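Local coordinates for protein MdcA (Pseudomonas aeruginosa, PDB 5VIT) that probably acts as the acyl-carrier-protein transferase (alpha) subunit of malonate decarboxylase, exchanging acetyl for malonyl on the carrier protein, at residues A63-R68 against F212-D217. Numbering follows the deposited sequence.
Sequences ADFLSR and FVVEAD
Phe65 of helix 64-70 packs its ring against Val214, Ala216 and Asp217. Its CG is anti to the backbone N (chi1 178°), which carries the ring off the helix. Val214 meets the ring at its edge, near the ring plane, with CG1 3.8 Å from Phe65 CE2. Ala216 comes in obliquely, its CA 3.5 Å from Phe65 CD2. The backbone N of Asp217 lies over the centre of one face. Leu39 of helix 39-46 also touches both Phe65 and Val214.

The charged contact is the salt bridge between Arg68 NH2 and Asp217 OD1, at 2.7 Å. Asp217 OD2 lies 3.1 Å from the same Arg68 NH2, so one nitrogen faces both oxygens. A bend at chi3 (-50°) turns the guanidinium back over the helix start, with Asp64 O and Phe65 CA against one face. OD1 approaches at its edge, and the two flat groups are turned 38° apart. Asp217 OD1 also lies 3.3 Å from Phe65 CD1, so the carboxylate borders both ring and guanidinium.

Strand 212-215 lies between strands 33-34 and 185-190. The contact joins its end and the following loop to the start of helix 64-70, which follows strand 52-55, an arrangement typical of alpha/beta folds with a parallel sheet.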
# COMPACT_ATOMS: atom_id res chain seq x y z
N ALA A 63 28.52 -29.51 -19.91
CA ALA A 63 29.46 -30.51 -20.44
C ALA A 63 28.99 -30.93 -21.85
O ALA A 63 28.59 -32.07 -22.07
CB ALA A 63 29.55 -31.72 -19.52
N ASP A 64 29.04 -29.98 -22.78
CA ASP A 64 28.36 -30.15 -24.06
C ASP A 64 29.11 -31.09 -25.03
O ASP A 64 28.50 -31.67 -25.93
CB ASP A 64 28.12 -28.78 -24.71
CG ASP A 64 29.41 -28.06 -25.06
OD1 ASP A 64 30.18 -27.72 -24.13
OD2 ASP A 64 29.63 -27.82 -26.26
N PHE A 65 30.41 -31.26 -24.83
CA PHE A 65 31.12 -32.27 -25.60
C PHE A 65 30.61 -33.66 -25.21
O PHE A 65 30.23 -34.45 -26.06
CB PHE A 65 32.63 -32.16 -25.40
CG PHE A 65 33.42 -33.20 -26.15
CD1 PHE A 65 33.07 -33.55 -27.45
CD2 PHE A 65 34.51 -33.83 -25.56
CE1 PHE A 65 33.79 -34.51 -28.14
CE2 PHE A 65 35.24 -34.79 -26.25
CZ PHE A 65 34.88 -35.13 -27.54
N LEU A 66 30.59 -33.93 -23.90
CA LEU A 66 30.03 -35.17 -23.37
C LEU A 66 28.57 -35.33 -23.77
O LEU A 66 28.11 -36.42 -24.12
CB LEU A 66 30.16 -35.21 -21.85
CG LEU A 66 31.60 -35.21 -21.32
CD1 LEU A 66 31.61 -35.42 -19.81
CD2 LEU A 66 32.42 -36.28 -22.03
N SER A 67 27.85 -34.22 -23.71
CA SER A 67 26.44 -34.21 -24.07
C SER A 67 26.21 -34.55 -25.56
O SER A 67 25.34 -35.35 -25.90
CB SER A 67 25.85 -32.84 -23.74
OG SER A 67 24.49 -32.80 -24.10
N ARG A 68 26.99 -33.93 -26.45
CA ARG A 68 26.86 -34.22 -27.87
C ARG A 68 27.37 -35.62 -28.20
O ARG A 68 26.83 -36.31 -29.07
CB ARG A 68 27.60 -33.19 -28.72
CG ARG A 68 27.04 -31.79 -28.60
CD ARG A 68 27.84 -30.83 -29.45
NE ARG A 68 29.27 -30.96 -29.22
CZ ARG A 68 29.97 -30.10 -28.50
NH1 ARG A 68 29.34 -29.06 -27.96
NH2 ARG A 68 31.27 -30.24 -28.33
N PHE A 212 38.01 -40.70 -15.45
CA PHE A 212 38.58 -40.35 -16.74
C PHE A 212 38.49 -38.86 -17.02
O PHE A 212 37.54 -38.20 -16.59
CB PHE A 212 37.90 -41.13 -17.86
CG PHE A 212 38.12 -42.60 -17.80
CD1 PHE A 212 37.07 -43.47 -17.55
CD2 PHE A 212 39.40 -43.12 -17.96
CE1 PHE A 212 37.28 -44.85 -17.48
CE2 PHE A 212 39.62 -44.49 -17.90
CZ PHE A 212 38.55 -45.35 -17.66
N VAL A 213 39.49 -38.33 -17.72
CA VAL A 213 39.42 -36.99 -18.29
C VAL A 213 39.53 -37.05 -19.82
O VAL A 213 40.13 -37.98 -20.37
CB VAL A 213 40.52 -36.06 -17.74
CG1 VAL A 213 40.30 -35.80 -16.28
CG2 VAL A 213 41.89 -36.68 -17.98
N VAL A 214 38.91 -36.08 -20.49
CA VAL A 214 38.94 -35.96 -21.94
C VAL A 214 39.16 -34.51 -22.31
O VAL A 214 38.44 -33.63 -21.82
CB VAL A 214 37.63 -36.44 -22.60
CG1 VAL A 214 37.82 -36.57 -24.10
CG2 VAL A 214 37.17 -37.75 -22.01
N GLU A 215 40.12 -34.24 -23.18
CA GLU A 215 40.23 -32.91 -23.75
C GLU A 215 39.04 -32.70 -24.69
O GLU A 215 38.81 -33.48 -25.61
CB GLU A 215 41.56 -32.71 -24.47
CG GLU A 215 41.91 -31.24 -24.73
CD GLU A 215 43.31 -31.03 -25.29
OE1 GLU A 215 44.27 -30.85 -24.49
OE2 GLU A 215 43.45 -31.05 -26.54
N ALA A 216 38.26 -31.66 -24.43
CA ALA A 216 37.06 -31.44 -25.23
C ALA A 216 37.41 -30.92 -26.62
O ALA A 216 38.47 -30.31 -26.82
CB ALA A 216 36.14 -30.48 -24.51
N ASP A 217 36.52 -31.14 -27.58
CA ASP A 217 36.74 -30.67 -28.94
C ASP A 217 36.71 -29.14 -29.00
O ASP A 217 37.26 -28.55 -29.92
CB ASP A 217 35.70 -31.28 -29.90
CG ASP A 217 34.26 -30.92 -29.56
OD1 ASP A 217 33.99 -30.50 -28.41
OD2 ASP A 217 33.40 -31.06 -30.46